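Local coordinates for protein polymerase subunit PA (Dhori virus, PDB 4CGS) that probably binds RNA as part of the viral polymerase, this chain being the N-terminal domain of the PA subunit, which corresponds to the cap-snatching domain of related viruses, at residues K9-S13 / E14-L18; E156-S160 / N161-R165. One frame throughout, in Å; residues are numbered along the deposited sequence.

Both contacts are places where a short helix begins, and they come in series: residues 9-18 lead into helix 13-18 near the start of the chain, while residues 156-165 carry it from the end of helix 140-157 into helix 162-166 near its close. Their centres lie about 17 Å apart. Glu156 of contact 2 joins them directly, its OE1 2.6 Å from Ser10 OG and its OE2 2.8 Å from Lys9 N, probably two hydrogen bonds. Helix 31-44 is a shared neighbour, packing against Ile11, Ile15 and Trp16 of contact 1 and Leu162 and Arg165 of contact 2. Glu156 thus links the early and late parts of the domain, and both also pack on helix 31-44.

Contact 1. Residues K9-S13 / E14-L18; sequences KSISS and EIWAL
A serine N-cap opens helix 13-18: Ser12 OG accepts the amide of Ile15, with 3.1 Å between Ser12 OG and Ile15 N and an N-H...O angle of 158°. Capping serves an amide of the opening turn, which has no preceding helical carbonyl to pair with. Serine suits this place because its short side chain can turn back to an amide of the first helical turn; here chi1 of 73° turns the hydroxyl toward the Ile15 amide. The same oxygen also lies close to the Ile15 side chain, with Ser12 OG 3.3 Å from Ile15 CB. A water bridges Ser12 OG, at 2.8 Å, to Glu14 OE2, to which it donates a hydrogen bond. Glu14 can share this water because its chain bends at chi2 (-87°) and folds the carboxylate back beside Ser12, bringing Glu14 CD within 3.4 Å of Ser12 OG. A negative group beside a helix N-terminus probably interacts favourably with the helix dipole. Behind the cap, ordinary helical bonding takes over: Trp16 N donates to Ser12 O and Ala17 N to Ser13 O, the former nearly straight. On the inner side of the turn, Ile11 provides an apolar partner from just before the cap. Its CG2 methyl meets Ile15 CG2 at 4.1 Å, where the two side chains cross at about a right angle, and also approaches Trp16 CB at 4.2 Å. Branched isoleucines suit this buried side: Ile11 rests on Cys39 of helix 31-44 and on Phe149 and Ile153 of helix 140-157, while Ile15 packs on Thr43 of helix 31-44 and on Trp65. The Trp16 indole extends away from the turn, its NE1 hydrogen-bonded to Asp4 and its ring in a cation-pi contact with Arg35.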
loop_
_atom_site.group_PDB
_atom_site.type_symbol
_atom_site.label_atom_id
_atom_site.label_comp_id
_atom_site.label_asym_id
_atom_site.label_seq_id
_atom_site.Cartn_x
_atom_site.Cartn_y
_atom_site.Cartn_z
ATOM N N LYS A 9 15.663 7.641 -2.745
ATOM C CA LYS A 9 15.277 8.900 -3.333
ATOM C C LYS A 9 13.791 8.903 -3.695
ATOM O O LYS A 9 13.145 9.910 -3.657
ATOM C CB LYS A 9 16.083 9.172 -4.604
ATOM C CG LYS A 9 15.977 10.565 -5.210
ATOM C CD LYS A 9 16.648 10.623 -6.587
ATOM C CE LYS A 9 17.563 11.830 -6.794
ATOM N NZ LYS A 9 16.743 13.031 -7.103
ATOM N N SER A 10 13.302 7.727 -4.075
ATOM C CA SER A 10 11.936 7.598 -4.540
ATOM C C SER A 10 10.858 7.625 -3.481
ATOM O O SER A 10 9.643 7.563 -3.835
ATOM C CB SER A 10 11.788 6.310 -5.379
ATOM O OG SER A 10 12.687 6.197 -6.453
ATOM N N ILE A 11 11.254 7.591 -2.200
ATOM C CA ILE A 11 10.302 7.691 -1.102
ATOM C C ILE A 11 10.357 9.103 -0.594
ATOM O O ILE A 11 11.431 9.657 -0.348
ATOM C CB ILE A 11 10.661 6.715 0.016
ATOM C CG1 ILE A 11 10.563 5.229 -0.404
ATOM C CG2 ILE A 11 9.742 6.941 1.245
ATOM C CD1 ILE A 11 9.205 4.827 -0.966
ATOM N N SER A 12 9.198 9.717 -0.456
ATOM C CA SER A 12 9.236 11.117 0.064
ATOM C C SER A 12 9.759 11.213 1.514
ATOM O O SER A 12 9.588 10.290 2.329
ATOM C CB SER A 12 7.864 11.772 -0.003
ATOM O OG SER A 12 7.000 11.240 0.999
ATOM N N SER A 13 10.404 12.311 1.856
ATOM C CA SER A 13 10.880 12.504 3.167
ATOM C C SER A 13 9.771 12.412 4.184
ATOM O O SER A 13 9.983 11.876 5.264
ATOM C CB SER A 13 11.636 13.856 3.281
ATOM O OG SER A 13 12.756 13.898 2.449
ATOM N N GLU A 14 8.597 12.922 3.835
ATOM C CA GLU A 14 7.476 12.933 4.837
ATOM C C GLU A 14 6.889 11.565 5.058
ATOM O O GLU A 14 6.529 11.262 6.192
ATOM C CB GLU A 14 6.441 14.002 4.490
ATOM C CG GLU A 14 5.749 13.851 3.134
ATOM C CD GLU A 14 6.434 14.469 1.916
ATOM O OE1 GLU A 14 7.664 14.662 1.949
ATOM O OE2 GLU A 14 5.663 14.740 0.946
ATOM N N ILE A 15 6.838 10.728 4.036
ATOM C CA ILE A 15 6.425 9.315 4.203
ATOM C C ILE A 15 7.438 8.534 5.018
ATOM O O ILE A 15 7.080 7.804 5.933
ATOM C CB ILE A 15 6.026 8.701 2.853
ATOM C CG1 ILE A 15 4.689 9.280 2.381
ATOM C CG2 ILE A 15 6.065 7.159 2.976
ATOM C CD1 ILE A 15 4.294 8.830 0.961
ATOM N N TRP A 16 8.729 8.740 4.750
ATOM C CA TRP A 16 9.769 8.116 5.520
ATOM C C TRP A 16 9.664 8.542 6.952
ATOM O O TRP A 16 9.743 7.693 7.881
ATOM C CB TRP A 16 11.095 8.451 4.955
ATOM C CG TRP A 16 12.288 7.769 5.562
ATOM C CD1 TRP A 16 13.226 8.297 6.433
ATOM C CD2 TRP A 16 12.727 6.443 5.281
ATOM N NE1 TRP A 16 14.152 7.415 6.690
ATOM C CE2 TRP A 16 13.946 6.257 6.036
ATOM C CE3 TRP A 16 12.237 5.410 4.535
ATOM C CZ2 TRP A 16 14.644 5.061 6.006
ATOM C CZ3 TRP A 16 12.967 4.243 4.464
ATOM C CH2 TRP A 16 14.138 4.084 5.199
ATOM N N ALA A 17 9.480 9.817 7.198
ATOM C CA ALA A 17 9.390 10.262 8.576
ATOM C C ALA A 17 8.124 9.653 9.276
ATOM O O ALA A 17 8.154 9.255 10.465
ATOM C CB ALA A 17 9.371 11.776 8.648
ATOM N N LEU A 18 7.001 9.659 8.602
ATOM C CA LEU A 18 5.770 9.140 9.143
ATOM C C LEU A 18 5.930 7.640 9.536
ATOM O O LEU A 18 5.335 7.152 10.512
ATOM C CB LEU A 18 4.559 9.373 8.195
ATOM C CG LEU A 18 3.199 8.996 8.832
ATOM C CD1 LEU A 18 2.984 9.601 10.243
ATOM C CD2 LEU A 18 2.034 9.287 7.911
HETATM O O HOH W 1 4.442 12.218 0.281
#

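Contact 2. Residues E156-S160 / N161-R165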
loop_
_atom_site.group_PDB
_atom_site.type_symbol
_atom_site.label_atom_id
_atom_site.label_comp_id
_atom_site.label_asym_id
_atom_site.label_seq_id
_atom_site.Cartn_x
_atom_site.Cartn_y
_atom_site.Cartn_z
ATOM N N GLU A 156 15.316 2.408 -9.231
ATOM C CA GLU A 156 16.302 2.960 -8.262
ATOM C C GLU A 156 16.965 1.816 -7.497
ATOM O O GLU A 156 18.182 1.806 -7.304
ATOM C CB GLU A 156 15.629 3.919 -7.262
ATOM C CG GLU A 156 16.672 4.417 -6.258
ATOM C CD GLU A 156 16.110 5.271 -5.152
ATOM O OE1 GLU A 156 14.882 5.568 -5.130
ATOM O OE2 GLU A 156 16.943 5.663 -4.295
ATOM N N SER A 157 16.193 0.842 -7.051
ATOM C CA SER A 157 16.689 -0.240 -6.246
ATOM C C SER A 157 17.680 -1.118 -7.022
ATOM O O SER A 157 18.580 -1.677 -6.383
ATOM C CB SER A 157 15.476 -0.993 -5.725
ATOM O OG SER A 157 14.609 -0.145 -4.919
ATOM N N LEU A 158 17.569 -1.184 -8.340
ATOM C CA LEU A 158 18.485 -2.014 -9.159
ATOM C C LEU A 158 19.856 -1.377 -9.205
ATOM O O LEU A 158 20.837 -2.044 -9.554
ATOM C CB LEU A 158 17.964 -2.117 -10.594
ATOM C CG LEU A 158 16.802 -3.102 -10.830
ATOM C CD1 LEU A 158 16.119 -2.827 -12.151
ATOM C CD2 LEU A 158 17.364 -4.495 -10.764
ATOM N N GLU A 159 19.963 -0.086 -8.878
ATOM C CA GLU A 159 21.299 0.609 -8.894
ATOM C C GLU A 159 22.178 0.299 -7.709
ATOM O O GLU A 159 23.372 0.650 -7.742
ATOM C CB GLU A 159 21.041 2.086 -8.926
ATOM C CG GLU A 159 20.400 2.550 -10.247
ATOM C CD GLU A 159 21.330 2.264 -11.439
ATOM O OE1 GLU A 159 22.539 2.501 -11.425
ATOM O OE2 GLU A 159 20.864 1.820 -12.471
ATOM N N SER A 160 21.685 -0.460 -6.747
ATOM C CA SER A 160 22.484 -0.942 -5.619
ATOM C C SER A 160 22.125 -2.393 -5.266
ATOM O O SER A 160 21.535 -3.069 -6.098
ATOM C CB SER A 160 22.273 -0.018 -4.425
ATOM O OG SER A 160 21.004 -0.225 -3.868
ATOM N N ASN A 161 22.434 -2.877 -4.045
ATOM C CA ASN A 161 21.990 -4.194 -3.643
ATOM C C ASN A 161 20.615 -4.168 -3.021
ATOM O O ASN A 161 20.138 -5.217 -2.610
ATOM C CB ASN A 161 23.004 -4.872 -2.722
ATOM C CG ASN A 161 24.323 -5.071 -3.379
ATOM O OD1 ASN A 161 25.376 -4.695 -2.812
ATOM N ND2 ASN A 161 24.293 -5.692 -4.572
ATOM N N LEU A 162 19.955 -2.988 -3.042
ATOM C CA LEU A 162 18.656 -2.842 -2.446
ATOM C C LEU A 162 17.594 -3.807 -3.001
ATOM O O LEU A 162 16.876 -4.418 -2.204
ATOM C CB LEU A 162 18.206 -1.411 -2.597
ATOM C CG LEU A 162 16.863 -1.082 -1.958
ATOM C CD1 LEU A 162 16.916 -1.382 -0.478
ATOM C CD2 LEU A 162 16.528 0.370 -2.265
ATOM N N LEU A 163 17.441 -3.911 -4.320
ATOM C CA LEU A 163 16.399 -4.845 -4.825
ATOM C C LEU A 163 16.619 -6.274 -4.367
ATOM O O LEU A 163 15.701 -6.924 -3.867
ATOM C CB LEU A 163 16.257 -4.843 -6.356
ATOM C CG LEU A 163 15.138 -5.715 -6.987
ATOM C CD1 LEU A 163 13.824 -5.353 -6.353
ATOM C CD2 LEU A 163 15.031 -5.656 -8.501
ATOM N N GLU A 164 17.856 -6.741 -4.481
ATOM C CA GLU A 164 18.229 -8.069 -4.039
ATOM C C GLU A 164 17.944 -8.244 -2.533
ATOM O O GLU A 164 17.337 -9.237 -2.132
ATOM C CB GLU A 164 19.686 -8.382 -4.333
ATOM C CG GLU A 164 20.061 -9.841 -4.028
ATOM C CD GLU A 164 21.567 -10.118 -3.884
ATOM O OE1 GLU A 164 22.410 -9.222 -3.794
ATOM O OE2 GLU A 164 21.892 -11.314 -3.808
ATOM N N ARG A 165 18.308 -7.243 -1.734
ATOM C CA ARG A 165 18.047 -7.256 -0.303
ATOM C C ARG A 165 16.545 -7.335 -0.007
ATOM O O ARG A 165 16.121 -8.086 0.894
ATOM C CB ARG A 165 18.695 -6.048 0.376
ATOM C CG ARG A 165 20.216 -6.226 0.449
ATOM C CD ARG A 165 20.906 -5.074 1.102
ATOM N NE ARG A 165 20.406 -4.854 2.422
ATOM C CZ ARG A 165 20.812 -3.873 3.211
ATOM N NH1 ARG A 165 21.815 -3.088 2.822
ATOM N NH2 ARG A 165 20.235 -3.695 4.415
HETATM O O HOH W 2 19.841 -5.350 -6.170
#
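Ser160 OG accepts a hydrogen bond from the amide of Leu162, with 3.1 Å between Ser160 OG and Leu162 N and an N-H...O angle of 161°; a serine side chain bonded to the amide two residues ahead makes this an ST turn. A hydroxyl on a short side chain suits the place, since chi1 of 73° brings it round beside that amide; Ser160 OG also lies 3.3 Å from Leu162 CB. Leu163 N donates to Ser157 O over 3.2 Å, reaching the carbonyl from well above its plane, 57° out of it, rather than on a lone pair. Two leucines pair across the turn: Leu158 and Leu163 lie side by side and point the same way, with a tight methyl contact of 3.5 Å between Leu158 CD2 and Leu163 CD2. Small Ser157 lets the CD2 branch of Leu162 pack close to it, although Ser157 adopts two conformers and the details of its hydroxyl contacts are doubtful.

A type I beta turn from Ser157 carries the chain off helix 140-157 as far as Ser160, where the ST turn leads on into helix 162-166. Ser157 O takes a weak bond from Ser160 N as well as the one from Leu163 N. A water spans the junction, donating to Ser160 O at 2.8 Å and accepting from Glu164 N. Farther out, Leu162 packs on Ile36 of helix 31-44, Leu163 touches Leu126, and Arg165 forms a salt bridge with Glu33. Asn161 stands at the N-cap position, but its side chain makes no capping bond. The opening amides of the second helix are instead served by a serine hydroxyl, the carbonyl of Ser157 and a water, which implies that a change of chain direction can be made while these backbone N-H groups remain bonded.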